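Local coordinates for phosphoenolpyruvate-protein phosphotransferase (Coxiella burnetii, PDB 3TRC) that probably transfers the phosphoryl group of phosphoenolpyruvate to a histidine of its partner protein, this chain being its GAF domain, at residues 65-68 with 69-73; 80-83 with 84-88; 92-95 with 96-99; 120-124 with 125-129; 145-148 with 149-153. One frame throughout, in Å; residues are numbered along the deposited sequence.

Contact 1. Residues 65-68 with 69-73; sequences SKQV and GKLRL
Gln67 and Lys70 approach to 5.0 Å between their CA atoms, closing a type II beta turn in which Gly69, at the third position, takes a positive phi of 86°. The turn carries the chain from the short 3-10 segment 65-67 into strand 72-74, at one end of the order of strands in the GAF-domain sheet. Two amides grip one acceptor. Leu71 N reaches Gln67 O at 2.9 Å, almost straight and in the carbonyl plane, whereas Lys70 N, 2.9 Å from Gln67 O, comes from above that plane along a more bent path. The chain of Gln67 bends at chi2 (-70°), and the side chain passes obliquely by Leu71, with Gln67 OE1 3.5 Å from Leu71 CB. Leu71 continues inward onto Leu57 of the adjacent strand 54-61 and Phe46 of strand 42-49, and the backbones of Gly69 and Leu71 are hydrogen-bonded to Leu57. Lys70 instead leads its amine away from the turn; only the base of its chain stays close, with Lys70 CG 3.6 Å from Lys66 O.

Contact 2. Residues 80-83 with 84-88; sequences IGLV and GEREE. With NA (sodium ion), chain C; PO4 (phosphate ion), chain B.
Gly81 and Glu85, one turn apart on helix 78-86, supply two ligands of a sodium site. The ion lies 2.9 Å from Gly81 O and 2.9 Å from Glu85 OE2; Tyr55 OH binds it as well, and Gly76 belongs to the same site. With chi1 at -64°, Glu85 holds CG beside its backbone N and 3.4 Å from Gly81 O; the bend at chi2 (-58°) then turns the carboxylate to the metal. Gly81 O serves twice, since it also accepts the helical bond from Glu85 N. The CA of Gly84, in the same helical turn, comes within 4.0 Å of the sodium ion.

Another flank of the helix is apolar against charged. Arg86, extended from CG to NE, lays its guanidinium aslant over Leu82, whose CD2 sits over one face of the group, 3.4 Å from Arg86 NH2. Val83 turns instead to the sheet, packing on Ile129 and Ile90. After Arg86 the helical geometry ends: Glu87 adopts positive phi, and its N makes a weak bond to Val83 O. Toward the start of the helix Ile80 N donates an almost straight bond of 2.9 Å to O3 of a phosphate, probably from the crystallisation liquor. Leu79 N, Lys102 N and Arg104 NH1 bind the same ion, an anion held at the first turn of a helix.

Contact 3. Residues 92-95 with 96-99; sequences LADA and PLHP
Asp94 and Ala95 each offer a backbone carbonyl to the residue three places ahead, so the chain after strand 90-92 winds through a short 3-10 turn. Leu97 N donates to Asp94 O at 3.0 Å, and His98 N donates to Ala95 O at 2.9 Å. Both donors stand above the planes of their carbonyls. Pro96, between them, has no N-H to give. The bonded geometry of the Ala-Pro link puts Pro96 CD close to Ala95 CB, and the contact of its ring is with Asp94, whose OD1 lies 3.3 Å from Pro96 CD.

OD1 of Asp94 is satisfied by His113 ND1, which is hydrogen-bonded to it. The other oxygen meets apolar atoms in the turn, with Asp94 OD2 3.5 Å from Leu97 CD1. The backbone pairs of Ala95 and Leu92 tie the same stretch to His113 at the end of the loop and to Phe115 on strand 114-122, respectively.

His98 has its ring anti to the backbone N (chi1 -167°), which swings it back toward strand 90-92. There Leu92 CD1 approaches His98 CD2 at 3.8 Å, the two side chains crossing at about a right angle, while Pro99 CD lies over one ring face. Leu79 and Leu82 of helix 78-86 also touch the His98 side chain. Its ND1 is hydrogen-bonded to Ala100 N, and because a backbone amide can only donate, ND1 is an acceptor here; in a neutral ring the proton would then be on NE2.

Contact 4. Residues 120-124 with 125-129; sequences IIEQG and ELLGI
Leu126 turns CG anti to its backbone N (chi1 -177°) while Ile121 keeps CG1 beside its own (chi1 -56°), and the two branches meet aslant with Leu126 CD1 4.0 Å from Ile121 CG1. On the other face Leu127 CD1 packs at 3.5 Å against Glu122 CB. The first pair belongs to the side of the sheet that helix 78-86 covers; Ile120 and Glu122 point to helix 142-164.

Gln123 and Gly124, both with positive phi, reverse the chain in a type I' turn, closed by Glu125 N to Glu122 O at 2.9 Å and by Glu122 N to Glu125 O. One water bridges Gly124 O and Leu126 N; another links Glu122 O with Glu125 OE1, though its leg to OE1 is unusually short and so less certain. Glu122 and Gln123 also pack on Asn18 and Ala19 of the second subunit.

Further along, the register slips by one residue. Ile120 O receives Leu127 N at 2.7 Å, nearly along the C=O axis, and a weak second bond from Gly128 N at 3.3 Å. Ile120 N completes the pairing with Gly128 O at 2.8 Å. Leu127 and Gly128 thus both stand opposite Ile120. The short strand segments run antiparallel at 141°, and the whole is a tight two-residue beta hairpin with a classic bulge, within the antiparallel sheet of the GAF fold.

Contact 5. Residues 145-148 with 149-153; sequences EAFC and VTLAI
Four successive backbone bonds join residues 145-148 to 149-152, as in any alpha helix; Val149 N to Glu145 O, at 2.8 Å, is the shortest. Thr150 adds a side-chain bond to this series. Its chi1 of -58° sets the hydroxyl beside the backbone N, over the preceding turn, where OG1 donates to Ala146 O at 2.7 Å. Thr150 N reaches the same oxygen at 2.9 Å, and the two donors come from opposite faces of the carbonyl plane, gripping Ala146 O between them.

The apolar contacts pair residues one turn apart. Glu145 and Val149 lie side by side, pointing the same way, with Glu145 CG 4.1 Å from Val149 CG2; beyond this aliphatic part Glu145 OE1 is hydrogen-bonded to Asn91. Phe147 CE2 comes 4.4 Å from Leu151 CD2, and both side chains continue onto Leu34 of helix 23-37.

Between subunits, Ala146 packs on Leu7 of the second subunit, and Val149 and Thr150 on its Arg11. Cys148 and Ala152 instead meet Ile118 of strand 114-122. One flank thus faces the sheet and another the dimer partner, typical of a long helix packed between the GAF sheet and a second subunit.

In the fold
From the N terminus the five contacts come in series, each local in sequence, with none enclosing or crossing another. Contact 1 closes the bend into strand 72-74, and contact 2 follows on helix 78-86; they meet where Leu73 CD1 packs on Ile80 CD1. Contact 3 turns the loop beyond strand 90-92 and leans back on that helix through Leu82 and His98. The hairpin of contact 4 returns to it as well, Leu126 resting on Gly84 and Ile121 on Glu87. Contact 5 lies across the sheet on helix 142-164, joined to the hairpin through Ile120 and Ala152; contacts 4 and 5 both touch the second subunit.

Contact 1. Residues 65-68 with 69-73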
loop_
_atom_site.group_PDB
_atom_site.type_symbol
_atom_site.label_atom_id
_atom_site.label_comp_id
_atom_site.label_asym_id
_atom_site.label_seq_id
_atom_site.Cartn_x
_atom_site.Cartn_y
_atom_site.Cartn_z
ATOM N N SER A 65 -13.988 -14.292 -19.637
ATOM C CA SER A 65 -14.628 -13.747 -18.435
ATOM C C SER A 65 -15.560 -14.742 -17.743
ATOM O O SER A 65 -15.813 -14.640 -16.535
ATOM C CB SER A 65 -15.378 -12.446 -18.748
ATOM O OG SER A 65 -16.560 -12.693 -19.496
ATOM N N LYS A 66 -16.079 -15.698 -18.504
ATOM C CA LYS A 66 -17.004 -16.665 -17.930
ATOM C C LYS A 66 -16.276 -17.616 -16.990
ATOM O O LYS A 66 -16.902 -18.270 -16.156
ATOM C CB LYS A 66 -17.761 -17.445 -19.017
ATOM C CG LYS A 66 -19.011 -18.124 -18.485
ATOM C CD LYS A 66 -19.627 -19.095 -19.480
ATOM C CE LYS A 66 -20.755 -19.890 -18.823
ATOM N NZ LYS A 66 -21.351 -20.905 -19.742
ATOM N N GLN A 67 -14.952 -17.675 -17.105
ATOM C CA GLN A 67 -14.170 -18.532 -16.217
ATOM C C GLN A 67 -14.141 -17.984 -14.797
ATOM O O GLN A 67 -13.815 -18.705 -13.858
ATOM C CB GLN A 67 -12.738 -18.711 -16.726
ATOM C CG GLN A 67 -12.607 -19.526 -18.001
ATOM C CD GLN A 67 -12.908 -21.006 -17.808
ATOM O OE1 GLN A 67 -13.206 -21.462 -16.704
ATOM N NE2 GLN A 67 -12.848 -21.762 -18.902
ATOM N N VAL A 68 -14.470 -16.707 -14.635
ATOM C CA VAL A 68 -14.464 -16.127 -13.296
ATOM C C VAL A 68 -15.502 -16.815 -12.413
ATOM O O VAL A 68 -16.675 -16.911 -12.782
ATOM C CB VAL A 68 -14.703 -14.611 -13.326
ATOM C CG1 VAL A 68 -14.874 -14.070 -11.910
ATOM C CG2 VAL A 68 -13.549 -13.908 -14.039
ATOM N N GLY A 69 -15.066 -17.291 -11.251
ATOM C CA GLY A 69 -15.947 -17.987 -10.333
ATOM C C GLY A 69 -16.048 -19.466 -10.648
ATOM O O GLY A 69 -16.690 -20.217 -9.909
ATOM N N LYS A 70 -15.400 -19.887 -11.732
ATOM C CA LYS A 70 -15.548 -21.251 -12.244
ATOM C C LYS A 70 -14.229 -22.020 -12.401
ATOM O O LYS A 70 -14.140 -23.188 -12.028
ATOM C CB LYS A 70 -16.289 -21.225 -13.588
ATOM C CG LYS A 70 -17.654 -20.546 -13.537
ATOM C CD LYS A 70 -18.595 -21.290 -12.596
ATOM C CE LYS A 70 -19.940 -20.594 -12.474
ATOM N NZ LYS A 70 -20.817 -21.271 -11.475
ATOM N N LEU A 71 -13.216 -21.382 -12.975
ATOM C CA LEU A 71 -11.940 -22.051 -13.210
ATOM C C LEU A 71 -11.288 -22.452 -11.891
ATOM O O LEU A 71 -11.049 -21.611 -11.031
ATOM C CB LEU A 71 -10.999 -21.149 -14.006
ATOM C CG LEU A 71 -9.605 -21.723 -14.262
ATOM C CD1 LEU A 71 -9.682 -22.997 -15.092
ATOM C CD2 LEU A 71 -8.732 -20.683 -14.940
ATOM N N ARG A 72 -11.011 -23.744 -11.745
ATOM C CA ARG A 72 -10.414 -24.278 -10.526
ATOM C C ARG A 72 -9.131 -25.039 -10.837
ATOM O O ARG A 72 -9.074 -25.837 -11.777
ATOM C CB ARG A 72 -11.416 -25.174 -9.788
ATOM C CG ARG A 72 -12.578 -24.396 -9.200
ATOM C CD ARG A 72 -13.720 -25.273 -8.710
ATOM N NE ARG A 72 -14.664 -24.457 -7.957
ATOM C CZ ARG A 72 -14.550 -24.201 -6.658
ATOM N NH1 ARG A 72 -13.549 -24.728 -5.960
ATOM N NH2 ARG A 72 -15.442 -23.429 -6.056
ATOM N N LEU A 73 -8.096 -24.777 -10.045
ATOM C CA LEU A 73 -6.797 -25.410 -10.227
ATOM C C LEU A 73 -6.414 -26.074 -8.915
ATOM O O LEU A 73 -6.542 -25.468 -7.858
ATOM C CB LEU A 73 -5.750 -24.362 -10.608
ATOM C CG LEU A 73 -6.027 -23.562 -11.883
ATOM C CD1 LEU A 73 -4.976 -22.468 -12.062
ATOM C CD2 LEU A 73 -6.066 -24.478 -13.091
#

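Contact 2. Residues 80-83 with 84-88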
loop_
_atom_site.group_PDB
_atom_site.type_symbol
_atom_site.label_atom_id
_atom_site.label_comp_id
_atom_site.label_asym_id
_atom_site.label_seq_id
_atom_site.Cartn_x
_atom_site.Cartn_y
_atom_site.Cartn_z
ATOM N N ILE A 80 1.194 -22.326 -11.250
ATOM C CA ILE A 80 0.452 -21.564 -10.254
ATOM C C ILE A 80 0.476 -22.277 -8.898
ATOM O O ILE A 80 0.666 -21.645 -7.853
ATOM C CB ILE A 80 -0.981 -21.252 -10.735
ATOM C CG1 ILE A 80 -0.907 -20.267 -11.905
ATOM C CG2 ILE A 80 -1.823 -20.686 -9.606
ATOM C CD1 ILE A 80 -2.219 -20.025 -12.629
ATOM N N GLY A 81 0.312 -23.598 -8.924
ATOM C CA GLY A 81 0.456 -24.402 -7.723
ATOM C C GLY A 81 1.834 -24.246 -7.105
ATOM O O GLY A 81 1.981 -24.182 -5.886
ATOM N N LEU A 82 2.859 -24.170 -7.946
ATOM C CA LEU A 82 4.219 -24.036 -7.435
ATOM C C LEU A 82 4.410 -22.699 -6.715
ATOM O O LEU A 82 5.047 -22.643 -5.664
ATOM C CB LEU A 82 5.234 -24.224 -8.562
ATOM C CG LEU A 82 6.703 -24.315 -8.156
ATOM C CD1 LEU A 82 6.920 -25.423 -7.122
ATOM C CD2 LEU A 82 7.573 -24.530 -9.390
ATOM N N VAL A 83 3.844 -21.626 -7.268
ATOM C CA VAL A 83 3.873 -20.334 -6.587
ATOM C C VAL A 83 3.247 -20.456 -5.194
ATOM O O VAL A 83 3.792 -19.968 -4.206
ATOM C CB VAL A 83 3.091 -19.257 -7.363
ATOM C CG1 VAL A 83 3.036 -17.961 -6.562
ATOM C CG2 VAL A 83 3.697 -19.032 -8.749
ATOM N N GLY A 84 2.097 -21.120 -5.119
ATOM C CA GLY A 84 1.412 -21.269 -3.845
ATOM C C GLY A 84 2.193 -22.049 -2.798
ATOM O O GLY A 84 2.143 -21.734 -1.613
ATOM N N GLU A 85 2.911 -23.079 -3.229
ATOM C CA GLU A 85 3.655 -23.912 -2.292
ATOM C C GLU A 85 4.984 -23.291 -1.889
ATOM O O GLU A 85 5.437 -23.456 -0.761
ATOM C CB GLU A 85 3.875 -25.307 -2.872
ATOM C CG GLU A 85 2.587 -26.068 -3.087
ATOM C CD GLU A 85 1.776 -26.232 -1.816
ATOM O OE1 GLU A 85 2.366 -26.468 -0.741
ATOM O OE2 GLU A 85 0.535 -26.143 -1.886
ATOM N N ARG A 86 5.613 -22.579 -2.813
ATOM C CA ARG A 86 6.856 -21.897 -2.484
ATOM C C ARG A 86 6.610 -20.692 -1.583
ATOM O O ARG A 86 7.487 -20.287 -0.816
ATOM C CB ARG A 86 7.576 -21.446 -3.750
ATOM C CG ARG A 86 8.222 -22.574 -4.527
ATOM C CD ARG A 86 9.193 -22.006 -5.541
ATOM N NE ARG A 86 9.683 -23.024 -6.461
ATOM C CZ ARG A 86 10.341 -22.750 -7.581
ATOM N NH1 ARG A 86 10.578 -21.488 -7.915
ATOM N NH2 ARG A 86 10.753 -23.734 -8.367
ATOM N N GLU A 87 5.414 -20.121 -1.686
ATOM C CA GLU A 87 5.104 -18.863 -1.023
ATOM C C GLU A 87 6.151 -17.809 -1.383
ATOM O O GLU A 87 6.529 -16.985 -0.556
ATOM C CB GLU A 87 4.982 -19.056 0.494
ATOM C CG GLU A 87 3.801 -19.942 0.876
ATOM C CD GLU A 87 3.553 -20.021 2.366
ATOM O OE1 GLU A 87 4.368 -19.487 3.148
ATOM O OE2 GLU A 87 2.531 -20.624 2.758
ATOM N N GLU A 88 6.607 -17.862 -2.632
ATOM C CA GLU A 88 7.561 -16.906 -3.186
ATOM C C GLU A 88 7.140 -16.593 -4.608
ATOM O O GLU A 88 6.494 -17.415 -5.259
ATOM C CB GLU A 88 8.964 -17.503 -3.270
ATOM C CG GLU A 88 9.569 -18.014 -1.987
ATOM C CD GLU A 88 10.890 -18.721 -2.252
ATOM O OE1 GLU A 88 11.228 -18.914 -3.443
ATOM O OE2 GLU A 88 11.589 -19.079 -1.280
HETATM NA NA NA C . -0.341 -24.844 -4.285
HETATM P P PO4 B . -0.520 -24.091 -14.643
HETATM O O1 PO4 B . -1.434 -25.274 -14.458
HETATM O O2 PO4 B . -1.013 -23.243 -15.797
HETATM O O3 PO4 B . -0.478 -23.252 -13.394
HETATM O O4 PO4 B . 0.874 -24.564 -14.972
#

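Contact 3. Residues 92-95 with 96-99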
loop_
_atom_site.group_PDB
_atom_site.type_symbol
_atom_site.label_atom_id
_atom_site.label_comp_id
_atom_site.label_asym_id
_atom_site.label_seq_id
_atom_site.Cartn_x
_atom_site.Cartn_y
_atom_site.Cartn_z
ATOM N N LEU A 92 9.265 -15.505 -14.744
ATOM C CA LEU A 92 9.854 -16.219 -15.876
ATOM C C LEU A 92 9.663 -15.466 -17.186
ATOM O O LEU A 92 8.686 -14.741 -17.358
ATOM C CB LEU A 92 9.215 -17.604 -16.004
ATOM C CG LEU A 92 9.217 -18.462 -14.741
ATOM C CD1 LEU A 92 8.283 -19.660 -14.890
ATOM C CD2 LEU A 92 10.627 -18.903 -14.399
ATOM N N ALA A 93 10.588 -15.665 -18.120
ATOM C CA ALA A 93 10.472 -15.079 -19.450
ATOM C C ALA A 93 9.622 -15.941 -20.385
ATOM O O ALA A 93 8.998 -15.428 -21.313
ATOM C CB ALA A 93 11.846 -14.854 -20.053
ATOM N N ASP A 94 9.600 -17.247 -20.144
ATOM C CA ASP A 94 8.838 -18.153 -21.002
ATOM C C ASP A 94 8.221 -19.297 -20.196
ATOM O O ASP A 94 8.769 -20.404 -20.140
ATOM C CB ASP A 94 9.739 -18.706 -22.111
ATOM C CG ASP A 94 8.974 -19.053 -23.376
ATOM O OD1 ASP A 94 7.742 -19.253 -23.314
ATOM O OD2 ASP A 94 9.616 -19.140 -24.444
ATOM N N ALA A 95 7.070 -19.022 -19.589
ATOM C CA ALA A 95 6.402 -19.975 -18.704
ATOM C C ALA A 95 6.171 -21.364 -19.306
ATOM O O ALA A 95 6.381 -22.362 -18.628
ATOM C CB ALA A 95 5.079 -19.394 -18.185
ATOM N N PRO A 96 5.726 -21.433 -20.573
ATOM C CA PRO A 96 5.453 -22.754 -21.152
ATOM C C PRO A 96 6.667 -23.680 -21.173
ATOM O O PRO A 96 6.488 -24.896 -21.272
ATOM C CB PRO A 96 5.001 -22.420 -22.575
ATOM C CG PRO A 96 4.381 -21.064 -22.443
ATOM C CD PRO A 96 5.280 -20.347 -21.464
ATOM N N LEU A 97 7.873 -23.128 -21.073
ATOM C CA LEU A 97 9.076 -23.957 -21.063
ATOM C C LEU A 97 9.404 -24.509 -19.676
ATOM O O LEU A 97 10.252 -25.388 -19.543
ATOM C CB LEU A 97 10.279 -23.189 -21.622
ATOM C CG LEU A 97 10.095 -22.580 -23.014
ATOM C CD1 LEU A 97 11.394 -21.954 -23.497
ATOM C CD2 LEU A 97 9.604 -23.634 -23.996
ATOM N N HIS A 98 8.737 -23.996 -18.645
ATOM C CA HIS A 98 8.972 -24.477 -17.286
ATOM C C HIS A 98 8.395 -25.874 -17.136
ATOM O O HIS A 98 7.288 -26.138 -17.599
ATOM C CB HIS A 98 8.339 -23.534 -16.257
ATOM C CG HIS A 98 8.789 -23.784 -14.848
ATOM N ND1 HIS A 98 8.315 -24.830 -14.085
ATOM C CD2 HIS A 98 9.666 -23.114 -14.063
ATOM C CE1 HIS A 98 8.885 -24.798 -12.894
ATOM N NE2 HIS A 98 9.710 -23.767 -12.855
ATOM N N PRO A 99 9.150 -26.776 -16.494
ATOM C CA PRO A 99 8.755 -28.181 -16.323
ATOM C C PRO A 99 7.414 -28.365 -15.611
ATOM O O PRO A 99 6.770 -29.398 -15.799
ATOM C CB PRO A 99 9.883 -28.755 -15.460
ATOM C CG PRO A 99 11.053 -27.884 -15.738
ATOM C CD PRO A 99 10.485 -26.507 -15.936
#

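Contact 4. Residues 120-124 with 125-129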
loop_
_atom_site.group_PDB
_atom_site.type_symbol
_atom_site.label_atom_id
_atom_site.label_comp_id
_atom_site.label_asym_id
_atom_site.label_seq_id
_atom_site.Cartn_x
_atom_site.Cartn_y
_atom_site.Cartn_z
ATOM N N ILE A 120 -0.406 -14.550 -2.456
ATOM C CA ILE A 120 -1.127 -13.573 -1.651
ATOM C C ILE A 120 -1.231 -14.144 -0.254
ATOM O O ILE A 120 -1.971 -15.097 -0.020
ATOM C CB ILE A 120 -2.525 -13.288 -2.225
ATOM C CG1 ILE A 120 -2.405 -12.746 -3.660
ATOM C CG2 ILE A 120 -3.273 -12.306 -1.328
ATOM C CD1 ILE A 120 -3.739 -12.528 -4.369
ATOM N N ILE A 121 -0.460 -13.570 0.667
ATOM C CA ILE A 121 -0.275 -14.147 1.989
ATOM C C ILE A 121 -0.622 -13.137 3.071
ATOM O O ILE A 121 -0.134 -12.007 3.064
ATOM C CB ILE A 121 1.192 -14.603 2.191
ATOM C CG1 ILE A 121 1.605 -15.579 1.087
ATOM C CG2 ILE A 121 1.381 -15.220 3.576
ATOM C CD1 ILE A 121 3.093 -15.863 1.032
ATOM N N GLU A 122 -1.481 -13.553 3.991
ATOM C CA GLU A 122 -1.852 -12.725 5.125
ATOM C C GLU A 122 -1.246 -13.328 6.376
ATOM O O GLU A 122 -1.652 -14.404 6.809
ATOM C CB GLU A 122 -3.371 -12.650 5.258
ATOM C CG GLU A 122 -3.852 -12.006 6.549
ATOM C CD GLU A 122 -3.617 -10.509 6.583
ATOM O OE1 GLU A 122 -3.224 -9.939 5.541
ATOM O OE2 GLU A 122 -3.828 -9.904 7.655
ATOM N N GLN A 123 -0.262 -12.634 6.941
ATOM C CA GLN A 123 0.417 -13.098 8.146
ATOM C C GLN A 123 0.761 -14.586 8.103
ATOM O O GLN A 123 0.445 -15.328 9.030
ATOM C CB GLN A 123 -0.429 -12.795 9.383
ATOM C CG GLN A 123 -0.567 -11.317 9.683
ATOM C CD GLN A 123 -1.207 -11.061 11.031
ATOM O OE1 GLN A 123 -0.768 -10.194 11.784
ATOM N NE2 GLN A 123 -2.253 -11.818 11.344
ATOM N N GLY A 124 1.402 -15.018 7.021
ATOM C CA GLY A 124 1.851 -16.394 6.898
ATOM C C GLY A 124 0.833 -17.382 6.355
ATOM O O GLY A 124 1.162 -18.547 6.120
ATOM N N GLU A 125 -0.402 -16.930 6.156
ATOM C CA GLU A 125 -1.448 -17.787 5.606
ATOM C C GLU A 125 -1.695 -17.464 4.133
ATOM O O GLU A 125 -2.067 -16.341 3.803
ATOM C CB GLU A 125 -2.750 -17.615 6.393
ATOM C CG GLU A 125 -3.887 -18.513 5.918
ATOM C CD GLU A 125 -5.213 -18.214 6.602
ATOM O OE1 GLU A 125 -5.274 -17.272 7.422
ATOM O OE2 GLU A 125 -6.203 -18.923 6.314
ATOM N N LEU A 126 -1.497 -18.446 3.255
ATOM C CA LEU A 126 -1.772 -18.264 1.827
ATOM C C LEU A 126 -3.266 -18.111 1.565
ATOM O O LEU A 126 -4.055 -18.990 1.911
ATOM C CB LEU A 126 -1.238 -19.442 1.010
ATOM C CG LEU A 126 -1.404 -19.304 -0.504
ATOM C CD1 LEU A 126 -0.408 -18.281 -1.040
ATOM C CD2 LEU A 126 -1.238 -20.648 -1.208
ATOM N N LEU A 127 -3.650 -17.004 0.933
ATOM C CA LEU A 127 -5.060 -16.738 0.659
ATOM C C LEU A 127 -5.387 -16.821 -0.824
ATOM O O LEU A 127 -6.549 -16.969 -1.204
ATOM C CB LEU A 127 -5.451 -15.347 1.159
ATOM C CG LEU A 127 -5.295 -15.099 2.657
ATOM C CD1 LEU A 127 -5.857 -13.730 3.021
ATOM C CD2 LEU A 127 -5.981 -16.204 3.455
ATOM N N GLY A 128 -4.373 -16.683 -1.663
ATOM C CA GLY A 128 -4.612 -16.701 -3.090
ATOM C C GLY A 128 -3.349 -16.491 -3.883
ATOM O O GLY A 128 -2.242 -16.526 -3.336
ATOM N N ILE A 129 -3.520 -16.274 -5.183
ATOM C CA ILE A 129 -2.401 -16.074 -6.092
ATOM C C ILE A 129 -2.731 -14.990 -7.099
ATOM O O ILE A 129 -3.833 -14.956 -7.648
ATOM C CB ILE A 129 -2.085 -17.348 -6.888
ATOM C CG1 ILE A 129 -2.036 -18.571 -5.969
ATOM C CG2 ILE A 129 -0.778 -17.174 -7.659
ATOM C CD1 ILE A 129 -0.767 -18.674 -5.154
HETATM O O HOH W 1 -4.410 -15.051 8.175
HETATM O O HOH W 2 0.372 -20.458 4.306
#

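Contact 5. Residues 145-148 with 149-153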
loop_
_atom_site.group_PDB
_atom_site.type_symbol
_atom_site.label_atom_id
_atom_site.label_comp_id
_atom_site.label_asym_id
_atom_site.label_seq_id
_atom_site.Cartn_x
_atom_site.Cartn_y
_atom_site.Cartn_z
ATOM N N GLU A 145 8.116 -6.384 -10.219
ATOM C CA GLU A 145 7.896 -7.396 -9.201
ATOM C C GLU A 145 7.640 -6.743 -7.838
ATOM O O GLU A 145 6.705 -7.116 -7.143
ATOM C CB GLU A 145 9.061 -8.388 -9.133
ATOM C CG GLU A 145 8.819 -9.509 -8.134
ATOM C CD GLU A 145 9.916 -10.555 -8.124
ATOM O OE1 GLU A 145 10.560 -10.767 -9.172
ATOM O OE2 GLU A 145 10.122 -11.174 -7.058
ATOM N N ALA A 146 8.454 -5.752 -7.477
ATOM C CA ALA A 146 8.291 -5.056 -6.202
ATOM C C ALA A 146 6.912 -4.400 -6.101
ATOM O O ALA A 146 6.250 -4.455 -5.061
ATOM C CB ALA A 146 9.396 -4.021 -6.017
ATOM N N PHE A 147 6.483 -3.782 -7.191
ATOM C CA PHE A 147 5.158 -3.190 -7.271
ATOM C C PHE A 147 4.071 -4.232 -7.025
ATOM O O PHE A 147 3.179 -4.038 -6.199
ATOM C CB PHE A 147 4.963 -2.561 -8.646
ATOM C CG PHE A 147 3.554 -2.169 -8.933
ATOM C CD1 PHE A 147 3.029 -1.000 -8.419
ATOM C CD2 PHE A 147 2.751 -2.973 -9.720
ATOM C CE1 PHE A 147 1.728 -0.641 -8.684
ATOM C CE2 PHE A 147 1.456 -2.616 -9.984
ATOM C CZ PHE A 147 0.941 -1.453 -9.470
ATOM N N CYS A 148 4.153 -5.338 -7.749
ATOM C CA CYS A 148 3.140 -6.383 -7.644
ATOM C C CYS A 148 3.132 -7.064 -6.272
ATOM O O CYS A 148 2.072 -7.416 -5.749
ATOM C CB CYS A 148 3.320 -7.410 -8.766
ATOM S SG CYS A 148 2.889 -6.847 -10.420
ATOM N N VAL A 149 4.311 -7.259 -5.691
ATOM C CA VAL A 149 4.416 -7.866 -4.370
ATOM C C VAL A 149 3.818 -6.943 -3.318
ATOM O O VAL A 149 3.035 -7.371 -2.470
ATOM C CB VAL A 149 5.874 -8.214 -4.017
ATOM C CG1 VAL A 149 6.013 -8.512 -2.527
ATOM C CG2 VAL A 149 6.344 -9.390 -4.851
ATOM N N THR A 150 4.181 -5.666 -3.385
ATOM C CA THR A 150 3.659 -4.684 -2.447
ATOM C C THR A 150 2.143 -4.623 -2.550
ATOM O O THR A 150 1.437 -4.561 -1.535
ATOM C CB THR A 150 4.281 -3.288 -2.707
ATOM O OG1 THR A 150 5.703 -3.387 -2.594
ATOM C CG2 THR A 150 3.777 -2.284 -1.692
ATOM N N LEU A 151 1.639 -4.673 -3.778
ATOM C CA LEU A 151 0.203 -4.687 -4.028
ATOM C C LEU A 151 -0.474 -5.922 -3.423
ATOM O O LEU A 151 -1.553 -5.822 -2.836
ATOM C CB LEU A 151 -0.062 -4.633 -5.527
ATOM C CG LEU A 151 -1.519 -4.576 -5.977
ATOM C CD1 LEU A 151 -2.206 -3.352 -5.384
ATOM C CD2 LEU A 151 -1.601 -4.563 -7.492
ATOM N N ALA A 152 0.161 -7.080 -3.575
ATOM C CA ALA A 152 -0.400 -8.328 -3.064
ATOM C C ALA A 152 -0.592 -8.312 -1.549
ATOM O O ALA A 152 -1.473 -8.994 -1.020
ATOM C CB ALA A 152 0.469 -9.517 -3.474
ATOM N N ILE A 153 0.244 -7.555 -0.845
ATOM C CA ILE A 153 0.076 -7.392 0.594
ATOM C C ILE A 153 -1.263 -6.721 0.877
ATOM O O ILE A 153 -1.985 -7.103 1.797
ATOM C CB ILE A 153 1.223 -6.566 1.198
ATOM C CG1 ILE A 153 2.550 -7.286 0.943
ATOM C CG2 ILE A 153 1.000 -6.342 2.685
ATOM C CD1 ILE A 153 3.775 -6.482 1.286
#